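Putative nucleotide sugar epimerase/ dehydratase (PDB 2Q1S) binds NADH in a Rossmann fold and probably acts as a nucleotide-sugar epimerase or dehydratase in lipopolysaccharide O-antigen biosynthesis. Local coordinates at residues H175-P180 / S184-E189; N65-E70 / H123-L128; K132-L137 / L201-A206; F104-Y109 / N268-C273. All coordinates share one frame; numbering follows the deposited sequence.

Interaction 1: H175-P180 / S184-E189. With NAI (1,4-dihydronicotinamide adenine dinucleotide), chain B.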
# COMPACT_ATOMS: atom_id res chain seq x y z
N HIS A 175 0.74 -9.23 -8.96
CA HIS A 175 0.95 -10.65 -8.71
C HIS A 175 2.35 -10.98 -8.21
O HIS A 175 3.28 -10.16 -8.32
CB HIS A 175 0.63 -11.45 -9.97
CG HIS A 175 -0.76 -11.23 -10.46
ND1 HIS A 175 -1.85 -11.91 -9.94
CD2 HIS A 175 -1.27 -10.34 -11.35
CE1 HIS A 175 -2.95 -11.48 -10.52
NE2 HIS A 175 -2.63 -10.53 -11.39
N ASN A 176 2.47 -12.17 -7.64
CA ASN A 176 3.75 -12.67 -7.16
C ASN A 176 4.33 -11.84 -6.02
O ASN A 176 5.55 -11.79 -5.83
CB ASN A 176 4.76 -12.81 -8.31
CG ASN A 176 4.24 -13.72 -9.42
OD1 ASN A 176 3.57 -14.72 -9.16
ND2 ASN A 176 4.56 -13.37 -10.66
N ASN A 177 3.45 -11.21 -5.26
CA ASN A 177 3.83 -10.65 -3.98
C ASN A 177 3.38 -11.68 -2.96
O ASN A 177 2.19 -11.84 -2.66
CB ASN A 177 3.19 -9.29 -3.77
CG ASN A 177 3.42 -8.39 -4.95
OD1 ASN A 177 4.57 -8.15 -5.36
ND2 ASN A 177 2.33 -7.94 -5.55
N ASP A 178 4.37 -12.42 -2.47
CA ASP A 178 4.11 -13.63 -1.75
C ASP A 178 3.62 -13.41 -0.31
O ASP A 178 3.15 -14.35 0.31
CB ASP A 178 5.40 -14.45 -1.69
CG ASP A 178 6.48 -13.76 -0.85
OD1 ASP A 178 6.71 -12.53 -1.05
OD2 ASP A 178 7.08 -14.42 0.04
N SER A 179 3.76 -12.19 0.21
CA SER A 179 3.52 -11.95 1.63
C SER A 179 3.09 -10.52 1.83
O SER A 179 3.40 -9.66 1.02
CB SER A 179 4.79 -12.20 2.44
OG SER A 179 5.83 -11.32 2.04
N PRO A 180 2.43 -10.26 2.98
CA PRO A 180 2.20 -8.85 3.35
C PRO A 180 3.48 -8.05 3.48
O PRO A 180 3.52 -6.90 3.14
CB PRO A 180 1.41 -8.98 4.68
CG PRO A 180 0.73 -10.35 4.59
CD PRO A 180 1.80 -11.21 3.92
N SER A 184 4.13 -4.51 1.77
CA SER A 184 4.55 -3.33 2.56
C SER A 184 5.83 -2.70 2.02
O SER A 184 5.95 -1.46 1.96
CB SER A 184 4.81 -3.75 3.99
OG SER A 184 3.59 -3.94 4.68
N LYS A 185 6.80 -3.53 1.60
CA LYS A 185 8.04 -2.96 1.08
C LYS A 185 7.78 -2.16 -0.19
O LYS A 185 8.28 -1.05 -0.37
CB LYS A 185 9.11 -4.06 0.81
CG LYS A 185 9.58 -4.81 2.05
CD LYS A 185 9.90 -3.92 3.22
CE LYS A 185 11.03 -2.95 2.94
NZ LYS A 185 11.40 -2.13 4.18
N ILE A 186 6.92 -2.67 -1.05
CA ILE A 186 6.56 -1.98 -2.31
C ILE A 186 5.77 -0.69 -1.97
O ILE A 186 5.98 0.37 -2.58
CB ILE A 186 5.73 -2.92 -3.21
CG1 ILE A 186 6.64 -4.00 -3.79
CG2 ILE A 186 4.86 -2.14 -4.23
CD1 ILE A 186 5.85 -5.12 -4.52
N PHE A 187 4.86 -0.80 -1.00
CA PHE A 187 4.04 0.36 -0.66
C PHE A 187 4.94 1.51 -0.20
O PHE A 187 4.67 2.68 -0.50
CB PHE A 187 3.04 0.03 0.45
CG PHE A 187 1.95 -0.99 0.05
CD1 PHE A 187 1.77 -1.40 -1.27
CD2 PHE A 187 1.08 -1.49 1.03
CE1 PHE A 187 0.76 -2.32 -1.61
CE2 PHE A 187 0.07 -2.43 0.67
CZ PHE A 187 -0.06 -2.79 -0.63
N GLY A 188 6.03 1.18 0.52
CA GLY A 188 6.95 2.22 0.97
C GLY A 188 7.68 2.86 -0.24
O GLY A 188 8.05 4.04 -0.18
N GLU A 189 7.87 2.11 -1.33
CA GLU A 189 8.36 2.74 -2.58
C GLU A 189 7.36 3.71 -3.17
O GLU A 189 7.72 4.84 -3.55
CB GLU A 189 8.81 1.73 -3.61
CG GLU A 189 10.07 0.89 -3.20
CD GLU A 189 10.85 0.41 -4.41
OE1 GLU A 189 11.00 1.14 -5.40
OE2 GLU A 189 11.30 -0.77 -4.31
PA NAI B . 15.69 -6.22 11.42
O1A NAI B . 14.41 -6.86 11.80
O2A NAI B . 16.98 -6.63 12.17
O5B NAI B . 15.60 -4.68 11.44
C5B NAI B . 14.37 -3.94 11.45
C4B NAI B . 14.29 -3.06 12.68
O4B NAI B . 13.04 -2.37 12.67
C3B NAI B . 14.34 -3.91 13.98
O3B NAI B . 15.34 -3.38 14.87
C2B NAI B . 12.96 -3.68 14.59
O2B NAI B . 12.86 -3.69 16.04
C1B NAI B . 12.60 -2.29 14.04
N9A NAI B . 11.19 -1.96 14.09
C8A NAI B . 10.13 -2.80 13.83
N7A NAI B . 9.00 -2.11 13.93
C5A NAI B . 9.27 -0.81 14.24
C6A NAI B . 8.53 0.43 14.50
N6A NAI B . 7.19 0.50 14.45
N1A NAI B . 9.21 1.58 14.79
C2A NAI B . 10.57 1.53 14.85
N3A NAI B . 11.35 0.46 14.63
C4A NAI B . 10.76 -0.75 14.31
O3 NAI B . 15.86 -6.61 9.88
PN NAI B . 16.98 -6.11 8.81
O1N NAI B . 17.38 -7.23 7.99
O2N NAI B . 17.95 -5.26 9.59
O5D NAI B . 16.10 -5.06 7.92
C5D NAI B . 16.45 -3.67 7.80
C4D NAI B . 15.73 -3.13 6.56
O4D NAI B . 16.25 -3.76 5.42
C3D NAI B . 14.24 -3.48 6.55
O3D NAI B . 13.54 -2.33 6.06
C2D NAI B . 14.15 -4.64 5.60
O2D NAI B . 12.84 -4.73 4.99
C1D NAI B . 15.20 -4.30 4.58
N1N NAI B . 15.70 -5.44 3.85
C2N NAI B . 16.54 -6.37 4.42
C3N NAI B . 17.03 -7.44 3.68
C7N NAI B . 17.94 -8.50 4.30
O7N NAI B . 18.35 -9.40 3.59
N7N NAI B . 18.27 -8.34 5.61
C4N NAI B . 16.71 -7.56 2.30
C5N NAI B . 15.88 -6.55 1.74
C6N NAI B . 15.42 -5.50 2.53
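The carbonyl of P180 takes the amide of S184 in the first turn of helix 180-199, with S184 N 2.8 Å from P180 O and the N-H pointing at the oxygen at 171°. S184 OG stays close to the same carbonyl, 3.3 Å from P180 O, but its hydrogen bonds go to D122 and T127. S179 sits at the N-cap just ahead of this turn. Two residues further along the helix, I186 reaches back to the incoming loop and sets its CD1 methyl 3.4 Å from OD1 of N177. The two side chains cross at about a right angle, while ND2 of N177 is held by the carbonyl of S173. Y181 and K185 are spaced as in the YxxxK signature of short-chain dehydrogenases/reductases, and both are hydrogen-bonded to NADH. From CB outward, the K185 chain starts with CG beside the backbone N (chi1 -64°), and bends at chi2 and chi3 fold it toward the coenzyme. K185 CD packs against N126 and lies 3.5 Å from O2D of the coenzyme; CE follows at 3.3 Å from the same O2D. At the tip, NZ bridges the two ribose hydroxyls on the nicotinamide side, 2.9 Å from O3D and 3.1 Å from O2D, with S149 O as a third partner. F187, the next residue but one, stacks its ring on F187 of the second subunit.

Interaction 2: N65-E70 / H123-L128. With NAI (1,4-dihydronicotinamide adenine dinucleotide), chain B.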
# COMPACT_ATOMS: atom_id res chain seq x y z
N ASN A 65 11.61 0.06 18.30
CA ASN A 65 10.77 -0.52 19.36
C ASN A 65 11.26 -1.89 19.87
O ASN A 65 10.62 -2.53 20.70
CB ASN A 65 9.30 -0.59 18.89
CG ASN A 65 9.12 -1.48 17.71
OD1 ASN A 65 10.07 -1.96 17.09
ND2 ASN A 65 7.86 -1.59 17.26
N LEU A 66 12.37 -2.35 19.26
CA LEU A 66 12.97 -3.66 19.65
C LEU A 66 12.10 -4.86 19.31
O LEU A 66 12.27 -5.93 19.88
CB LEU A 66 13.47 -3.70 21.11
CG LEU A 66 14.57 -2.66 21.41
CD1 LEU A 66 15.01 -2.79 22.88
CD2 LEU A 66 15.77 -2.73 20.45
N LEU A 67 11.23 -4.67 18.32
CA LEU A 67 10.30 -5.74 17.97
C LEU A 67 11.03 -6.95 17.40
O LEU A 67 10.66 -8.10 17.68
CB LEU A 67 9.26 -5.19 17.02
CG LEU A 67 8.20 -6.14 16.47
CD1 LEU A 67 7.42 -6.83 17.58
CD2 LEU A 67 7.29 -5.34 15.53
N SER A 68 12.10 -6.70 16.64
CA SER A 68 12.93 -7.78 16.12
C SER A 68 14.42 -7.53 16.32
O SER A 68 15.21 -7.90 15.47
CB SER A 68 12.60 -8.05 14.65
OG SER A 68 12.77 -6.87 13.86
N ALA A 69 14.75 -6.93 17.46
CA ALA A 69 16.10 -6.45 17.75
C ALA A 69 16.38 -6.63 19.23
O ALA A 69 15.47 -6.86 20.05
CB ALA A 69 16.21 -4.98 17.36
N GLU A 70 17.67 -6.55 19.56
CA GLU A 70 18.14 -6.62 20.94
C GLU A 70 18.81 -5.31 21.28
O GLU A 70 19.50 -4.75 20.43
CB GLU A 70 19.16 -7.76 21.13
CG GLU A 70 18.61 -9.16 20.94
CD GLU A 70 17.53 -9.49 21.95
OE1 GLU A 70 17.77 -9.25 23.15
OE2 GLU A 70 16.43 -9.95 21.56
N HIS A 123 1.33 -4.63 9.02
CA HIS A 123 0.95 -3.34 8.48
C HIS A 123 1.42 -2.23 9.42
O HIS A 123 1.97 -1.21 8.97
CB HIS A 123 -0.58 -3.33 8.33
CG HIS A 123 -1.06 -2.07 7.72
ND1 HIS A 123 -1.07 -1.88 6.35
CD2 HIS A 123 -1.50 -0.94 8.28
CE1 HIS A 123 -1.52 -0.66 6.10
NE2 HIS A 123 -1.73 -0.05 7.26
N GLU A 124 1.18 -2.43 10.73
CA GLU A 124 1.54 -1.40 11.73
C GLU A 124 3.03 -1.10 11.70
O GLU A 124 3.44 0.07 11.80
CB GLU A 124 1.15 -1.89 13.11
CG GLU A 124 1.63 -0.96 14.22
CD GLU A 124 0.94 0.40 14.26
OE1 GLU A 124 -0.19 0.59 13.74
OE2 GLU A 124 1.52 1.29 14.92
N ASN A 125 3.84 -2.14 11.52
CA ASN A 125 5.31 -2.00 11.61
C ASN A 125 6.07 -2.01 10.30
O ASN A 125 7.31 -2.00 10.30
CB ASN A 125 5.80 -3.12 12.55
CG ASN A 125 5.20 -2.98 13.93
OD1 ASN A 125 5.53 -2.05 14.67
ND2 ASN A 125 4.25 -3.85 14.26
N ASN A 126 5.34 -1.94 9.18
CA ASN A 126 5.95 -2.09 7.86
C ASN A 126 5.35 -1.14 6.80
O ASN A 126 6.03 -0.78 5.85
CB ASN A 126 5.90 -3.56 7.43
CG ASN A 126 7.08 -4.00 6.59
OD1 ASN A 126 8.01 -3.24 6.29
ND2 ASN A 126 7.07 -5.28 6.25
N THR A 127 4.04 -0.82 6.93
CA THR A 127 3.42 0.09 5.97
C THR A 127 3.20 1.44 6.65
O THR A 127 3.63 2.49 6.12
CB THR A 127 2.07 -0.46 5.44
OG1 THR A 127 2.33 -1.60 4.58
CG2 THR A 127 1.32 0.58 4.57
N LEU A 128 2.54 1.41 7.79
CA LEU A 128 2.17 2.67 8.44
C LEU A 128 3.39 3.43 8.94
O LEU A 128 3.37 4.66 9.01
CB LEU A 128 1.15 2.39 9.55
CG LEU A 128 0.60 3.59 10.29
CD1 LEU A 128 -0.35 4.42 9.37
CD2 LEU A 128 -0.11 3.12 11.54
PA NAI B . 15.69 -6.22 11.42
O1A NAI B . 14.41 -6.86 11.80
O2A NAI B . 16.98 -6.63 12.17
O5B NAI B . 15.60 -4.68 11.44
C5B NAI B . 14.37 -3.94 11.45
C4B NAI B . 14.29 -3.06 12.68
O4B NAI B . 13.04 -2.37 12.67
C3B NAI B . 14.34 -3.91 13.98
O3B NAI B . 15.34 -3.38 14.87
C2B NAI B . 12.96 -3.68 14.59
O2B NAI B . 12.86 -3.69 16.04
C1B NAI B . 12.60 -2.29 14.04
N9A NAI B . 11.19 -1.96 14.09
C8A NAI B . 10.13 -2.80 13.83
N7A NAI B . 9.00 -2.11 13.93
C5A NAI B . 9.27 -0.81 14.24
C6A NAI B . 8.53 0.43 14.50
N6A NAI B . 7.19 0.50 14.45
N1A NAI B . 9.21 1.58 14.79
C2A NAI B . 10.57 1.53 14.85
N3A NAI B . 11.35 0.46 14.63
C4A NAI B . 10.76 -0.75 14.31
O3 NAI B . 15.86 -6.61 9.88
PN NAI B . 16.98 -6.11 8.81
O1N NAI B . 17.38 -7.23 7.99
O2N NAI B . 17.95 -5.26 9.59
O5D NAI B . 16.10 -5.06 7.92
C5D NAI B . 16.45 -3.67 7.80
C4D NAI B . 15.73 -3.13 6.56
O4D NAI B . 16.25 -3.76 5.42
C3D NAI B . 14.24 -3.48 6.55
O3D NAI B . 13.54 -2.33 6.06
C2D NAI B . 14.15 -4.64 5.60
O2D NAI B . 12.84 -4.73 4.99
C1D NAI B . 15.20 -4.30 4.58
N1N NAI B . 15.70 -5.44 3.85
C2N NAI B . 16.54 -6.37 4.42
C3N NAI B . 17.03 -7.44 3.68
C7N NAI B . 17.94 -8.50 4.30
O7N NAI B . 18.35 -9.40 3.59
N7N NAI B . 18.27 -8.34 5.61
C4N NAI B . 16.71 -7.56 2.30
C5N NAI B . 15.88 -6.55 1.74
C6N NAI B . 15.42 -5.50 2.53
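L67 lays its CD2 methyl on the carboxamide of N125, 3.5 Å from CD2 to CG, the two side chains crossing at about a right angle. This is the adenosine end of a Rossmann-fold coenzyme site: loop 65-70 follows strand 59-63, and N125, from helix 119-126, meets the N6A/N7A edge of the adenine. The L67 branch gets there because its CG stands opposite the backbone N (chi1 178°). The N125 amide is fixed at both ends. ND2 is bonded to the carbonyl of A121, and OD1 accepts the exocyclic amine of the adenine, with N6A 3.1 Å from N125 OD1. N65 lies over one face of the purine, its OD1 3.1 Å from C4A and its ND2 3.4 Å from C5A. That amide is steadied by an Asx turn, in which L67 N donates to N65 OD1 at 3.2 Å from above the carbonyl plane. Beyond the turn the loop takes up the ribose and phosphate. The S68 amide points almost straight at a ribose hydroxyl, N to O2B 3.2 Å and 178°, and the S68 hydroxyl OG donates to the phosphate oxygen O1A at 2.6 Å.

Interaction 3: K132-L137 / L201-A206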
# COMPACT_ATOMS: atom_id res chain seq x y z
N LYS A 132 3.61 7.48 8.22
CA LYS A 132 3.60 8.44 9.33
C LYS A 132 4.95 9.17 9.43
O LYS A 132 4.98 10.36 9.73
CB LYS A 132 3.23 7.78 10.64
CG LYS A 132 1.78 7.24 10.57
CD LYS A 132 1.28 6.75 11.93
CE LYS A 132 0.91 7.87 12.91
NZ LYS A 132 0.35 7.36 14.19
N LEU A 133 6.03 8.45 9.15
CA LEU A 133 7.34 9.10 9.16
C LEU A 133 7.38 10.19 8.11
O LEU A 133 7.75 11.36 8.39
CB LEU A 133 8.43 8.04 8.93
CG LEU A 133 9.85 8.66 8.85
CD1 LEU A 133 10.32 9.34 10.14
CD2 LEU A 133 10.82 7.60 8.40
N TYR A 134 7.04 9.85 6.87
CA TYR A 134 7.12 10.79 5.76
C TYR A 134 6.20 11.99 6.00
O TYR A 134 6.54 13.14 5.68
CB TYR A 134 6.77 10.08 4.47
CG TYR A 134 7.86 9.17 3.93
CD1 TYR A 134 9.05 8.93 4.66
CD2 TYR A 134 7.70 8.53 2.70
CE1 TYR A 134 10.05 8.13 4.14
CE2 TYR A 134 8.67 7.70 2.17
CZ TYR A 134 9.85 7.48 2.90
OH TYR A 134 10.83 6.67 2.36
N GLU A 135 5.02 11.72 6.56
CA GLU A 135 4.07 12.80 6.84
C GLU A 135 4.65 13.82 7.83
O GLU A 135 4.43 15.03 7.69
CB GLU A 135 2.76 12.20 7.36
CG GLU A 135 1.64 13.21 7.61
CD GLU A 135 1.13 13.95 6.36
OE1 GLU A 135 1.50 13.68 5.18
OE2 GLU A 135 0.38 14.91 6.61
N ARG A 136 5.38 13.33 8.81
CA ARG A 136 6.08 14.20 9.76
C ARG A 136 7.26 14.96 9.13
O ARG A 136 7.45 16.16 9.46
CB ARG A 136 6.53 13.45 11.00
CG ARG A 136 7.17 14.38 12.08
CD ARG A 136 6.25 15.51 12.50
NE ARG A 136 6.92 16.40 13.46
CZ ARG A 136 6.82 17.73 13.45
NH1 ARG A 136 6.05 18.33 12.55
NH2 ARG A 136 7.47 18.46 14.35
N LEU A 137 8.03 14.27 8.29
CA LEU A 137 9.24 14.86 7.68
C LEU A 137 8.94 15.84 6.56
O LEU A 137 9.83 16.59 6.16
CB LEU A 137 10.19 13.78 7.17
CG LEU A 137 10.78 12.74 8.12
CD1 LEU A 137 11.58 11.78 7.31
CD2 LEU A 137 11.63 13.41 9.23
N LEU A 201 10.16 15.83 -0.63
CA LEU A 201 10.87 15.03 0.38
C LEU A 201 12.00 14.29 -0.37
O LEU A 201 11.71 13.65 -1.38
CB LEU A 201 9.93 14.04 1.08
CG LEU A 201 10.58 13.32 2.27
CD1 LEU A 201 10.73 14.20 3.54
CD2 LEU A 201 9.70 12.14 2.60
N PRO A 202 13.28 14.46 0.05
CA PRO A 202 14.40 13.98 -0.79
C PRO A 202 14.71 12.50 -0.65
O PRO A 202 15.75 12.10 -0.08
CB PRO A 202 15.57 14.86 -0.34
CG PRO A 202 15.29 15.16 1.07
CD PRO A 202 13.78 15.27 1.21
N THR A 203 13.76 11.70 -1.11
CA THR A 203 13.82 10.25 -0.87
C THR A 203 14.72 9.53 -1.87
O THR A 203 14.80 9.91 -3.05
CB THR A 203 12.44 9.61 -0.96
OG1 THR A 203 11.91 9.80 -2.28
CG2 THR A 203 11.51 10.20 0.11
N VAL A 204 15.42 8.49 -1.37
CA VAL A 204 16.17 7.58 -2.25
C VAL A 204 15.81 6.17 -1.78
O VAL A 204 15.89 5.91 -0.59
CB VAL A 204 17.67 7.80 -2.12
CG1 VAL A 204 18.41 6.81 -3.02
CG2 VAL A 204 18.00 9.21 -2.50
N ARG A 205 15.37 5.31 -2.71
CA ARG A 205 15.00 3.94 -2.38
C ARG A 205 16.23 3.10 -2.66
O ARG A 205 16.78 3.16 -3.76
CB ARG A 205 13.83 3.51 -3.28
CG ARG A 205 12.54 4.31 -2.93
CD ARG A 205 11.59 4.25 -4.16
NE ARG A 205 11.94 5.14 -5.24
CZ ARG A 205 11.77 4.85 -6.53
NH1 ARG A 205 11.33 3.64 -6.86
NH2 ARG A 205 12.08 5.73 -7.47
N ALA A 206 16.64 2.32 -1.66
CA ALA A 206 17.81 1.42 -1.80
C ALA A 206 17.29 -0.00 -1.78
O ALA A 206 16.81 -0.44 -0.77
CB ALA A 206 18.80 1.66 -0.62
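L201 carries this contact with its two methyls spread over helix 128-137. CD2 sits over one face of the Y134 ring, 4.0 Å from the centroid and 21° off the normal, a CH-pi contact shifted toward the rim so that Y134 CG is its nearest ring atom at 3.7 Å. CD1 turns to the last turn of the helix and lies 3.7 Å from CB of L137, and equally close to the L137 carbonyl oxygen. With chi1 at -172°, L201 CG is turned about as far from its own backbone N as it can be, and both methyls meet the helix. Near the other end of the ring, the T203 methyl CG2 approaches CZ of Y134 obliquely at 4.2 Å. One shell further out, the Y134 hydroxyl is bonded to S192 OG and the T203 hydroxyl to S192 O, so helix 180-199 ties down the polar ends of both. Strand 145-151 supplies V146, which touches Y134 and L137 alike. The setting is the Rossmann fold, where a helix packs on the beginning of parallel strand 203-212, with an inverse gamma turn at P202 leading in. With all four touching residues buried, the join across the two segments rests on dispersion and shape rather than polar bonds.

Interaction 4: F104-Y109 / N268-C273. With NAI (1,4-dihydronicotinamide adenine dinucleotide), chain B.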
# COMPACT_ATOMS: atom_id res chain seq x y z
N PHE A 104 17.58 7.63 7.77
CA PHE A 104 17.58 6.25 7.20
C PHE A 104 16.38 5.53 7.78
O PHE A 104 16.28 5.43 8.97
CB PHE A 104 18.87 5.51 7.56
CG PHE A 104 20.10 6.13 6.96
CD1 PHE A 104 20.78 7.16 7.63
CD2 PHE A 104 20.57 5.75 5.70
CE1 PHE A 104 21.93 7.75 7.09
CE2 PHE A 104 21.74 6.31 5.16
CZ PHE A 104 22.40 7.35 5.85
N HIS A 105 15.45 5.10 6.91
CA HIS A 105 14.27 4.39 7.37
C HIS A 105 14.39 2.90 7.08
O HIS A 105 14.22 2.49 5.88
CB HIS A 105 13.03 5.02 6.70
CG HIS A 105 11.79 4.24 6.99
ND1 HIS A 105 11.63 3.52 8.14
CD2 HIS A 105 10.69 4.01 6.23
CE1 HIS A 105 10.46 2.88 8.11
NE2 HIS A 105 9.88 3.17 6.95
N LEU A 106 14.86 2.17 8.10
CA LEU A 106 15.14 0.72 8.00
C LEU A 106 14.14 -0.17 8.71
O LEU A 106 14.32 -1.38 8.75
CB LEU A 106 16.57 0.39 8.48
CG LEU A 106 17.65 1.34 7.96
CD1 LEU A 106 18.98 0.89 8.62
CD2 LEU A 106 17.74 1.35 6.48
N ALA A 107 13.15 0.39 9.40
CA ALA A 107 12.23 -0.43 10.15
C ALA A 107 11.44 -1.35 9.18
O ALA A 107 11.19 -1.05 8.00
CB ALA A 107 11.32 0.39 10.99
N THR A 108 11.13 -2.53 9.73
CA THR A 108 10.28 -3.49 9.03
C THR A 108 9.69 -4.42 10.09
O THR A 108 9.99 -4.35 11.28
CB THR A 108 11.03 -4.27 7.95
OG1 THR A 108 10.08 -4.89 7.05
CG2 THR A 108 11.95 -5.36 8.53
N TYR A 109 8.77 -5.24 9.59
CA TYR A 109 8.20 -6.33 10.36
C TYR A 109 8.84 -7.65 9.90
O TYR A 109 8.63 -8.13 8.81
CB TYR A 109 6.68 -6.35 10.23
CG TYR A 109 6.06 -7.34 11.20
CD1 TYR A 109 6.11 -7.12 12.58
CD2 TYR A 109 5.40 -8.49 10.74
CE1 TYR A 109 5.52 -8.01 13.48
CE2 TYR A 109 4.81 -9.41 11.62
CZ TYR A 109 4.84 -9.16 13.02
OH TYR A 109 4.27 -10.03 13.91
N ASN A 268 27.61 0.81 3.65
CA ASN A 268 28.23 1.78 2.78
C ASN A 268 27.36 2.19 1.59
O ASN A 268 27.39 3.34 1.16
CB ASN A 268 29.62 1.31 2.33
CG ASN A 268 30.63 1.40 3.45
OD1 ASN A 268 30.63 2.37 4.21
ND2 ASN A 268 31.52 0.40 3.55
N GLY A 269 26.61 1.23 1.05
CA GLY A 269 25.63 1.50 -0.04
C GLY A 269 24.56 2.48 0.40
O GLY A 269 24.27 3.44 -0.33
N LEU A 270 24.03 2.28 1.61
CA LEU A 270 23.02 3.18 2.16
C LEU A 270 23.61 4.58 2.36
O LEU A 270 22.98 5.59 2.03
CB LEU A 270 22.54 2.65 3.51
CG LEU A 270 21.62 1.41 3.47
CD1 LEU A 270 21.52 0.83 4.82
CD2 LEU A 270 20.20 1.78 2.94
N ILE A 271 24.85 4.64 2.87
CA ILE A 271 25.52 5.93 3.01
C ILE A 271 25.76 6.63 1.66
O ILE A 271 25.58 7.88 1.52
CB ILE A 271 26.81 5.77 3.83
CG1 ILE A 271 26.43 5.41 5.29
CG2 ILE A 271 27.68 7.05 3.74
CD1 ILE A 271 27.57 4.86 6.10
N ALA A 272 26.13 5.87 0.64
CA ALA A 272 26.29 6.45 -0.71
C ALA A 272 24.97 6.99 -1.28
O ALA A 272 24.93 8.02 -1.94
CB ALA A 272 26.93 5.45 -1.66
N CYS A 273 23.88 6.27 -1.00
CA CYS A 273 22.56 6.75 -1.39
C CYS A 273 22.27 8.08 -0.69
O CYS A 273 21.76 9.00 -1.32
CB CYS A 273 21.49 5.73 -1.01
SG CYS A 273 21.43 4.30 -2.15
PA NAI B . 15.69 -6.22 11.42
O1A NAI B . 14.41 -6.86 11.80
O2A NAI B . 16.98 -6.63 12.17
O5B NAI B . 15.60 -4.68 11.44
C5B NAI B . 14.37 -3.94 11.45
C4B NAI B . 14.29 -3.06 12.68
O4B NAI B . 13.04 -2.37 12.67
C3B NAI B . 14.34 -3.91 13.98
O3B NAI B . 15.34 -3.38 14.87
C2B NAI B . 12.96 -3.68 14.59
O2B NAI B . 12.86 -3.69 16.04
C1B NAI B . 12.60 -2.29 14.04
N9A NAI B . 11.19 -1.96 14.09
C8A NAI B . 10.13 -2.80 13.83
N7A NAI B . 9.00 -2.11 13.93
C5A NAI B . 9.27 -0.81 14.24
C6A NAI B . 8.53 0.43 14.50
N6A NAI B . 7.19 0.50 14.45
N1A NAI B . 9.21 1.58 14.79
C2A NAI B . 10.57 1.53 14.85
N3A NAI B . 11.35 0.46 14.63
C4A NAI B . 10.76 -0.75 14.31
O3 NAI B . 15.86 -6.61 9.88
PN NAI B . 16.98 -6.11 8.81
O1N NAI B . 17.38 -7.23 7.99
O2N NAI B . 17.95 -5.26 9.59
O5D NAI B . 16.10 -5.06 7.92
C5D NAI B . 16.45 -3.67 7.80
C4D NAI B . 15.73 -3.13 6.56
O4D NAI B . 16.25 -3.76 5.42
C3D NAI B . 14.24 -3.48 6.55
O3D NAI B . 13.54 -2.33 6.06
C2D NAI B . 14.15 -4.64 5.60
O2D NAI B . 12.84 -4.73 4.99
C1D NAI B . 15.20 -4.30 4.58
N1N NAI B . 15.70 -5.44 3.85
C2N NAI B . 16.54 -6.37 4.42
C3N NAI B . 17.03 -7.44 3.68
C7N NAI B . 17.94 -8.50 4.30
O7N NAI B . 18.35 -9.40 3.59
N7N NAI B . 18.27 -8.34 5.61
C4N NAI B . 16.71 -7.56 2.30
C5N NAI B . 15.88 -6.55 1.74
C6N NAI B . 15.42 -5.50 2.53
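Rossmann strand 102-105 and the loop at its carboxyl end, which carries NADH, are backed here by helix 263-276: F104 and L106 both lean on L270. The F104 ring presents its edge to the helix backbone, with CE2 3.4 Å from the carbonyl oxygen of L270 and that oxygen lying near the ring plane. The polarised aryl C-H is thus turned to the carbonyl, and the same CE2 is 4.1 Å from L270 CB. Two residues on, the L106 side chain points to the same helix and its CD2 methyl touches CD1 of L270 at 4.2 Å. L270 also packs on V44, a coenzyme-binding residue of helix 43-54, and on V147 of strand 145-151. On the coenzyme side both backbone and side chains take part. L106 O lies 3.0 Å from the nicotinamide-ribose hydroxyl O3D and A107 O is also near, so the hydroxyl can bond weakly to one or the other. T108 rests its CB 3.6 Å from C3D of the same ribose, and its hydroxyl is bonded to N126. A107 covers the adenine face opposite N65, its CB 3.6 Å from C4A.

Overall arrangement
Starting from the N terminus, interaction 2 opens at 65-70 after strand 59-63 and closes at 123-128. Interaction 4 opens within that span, at 104-109, and closes far downstream at 268-273, so the two cross. Interaction 3 runs from 132-137 to 201-206, wholly within the span of interaction 4, and interaction 1 is a short local closure inside interaction 3. Interactions 3 and 4 pack helices on the same sheet and meet where A206 touches L270. E189 and R205 form a salt bridge between interactions 1 and 3. Interactions 1, 2 and 4 converge on NADH, L67 packing on Y109 between the last two, while interactions 1, 2 and 3 also reach the second subunit.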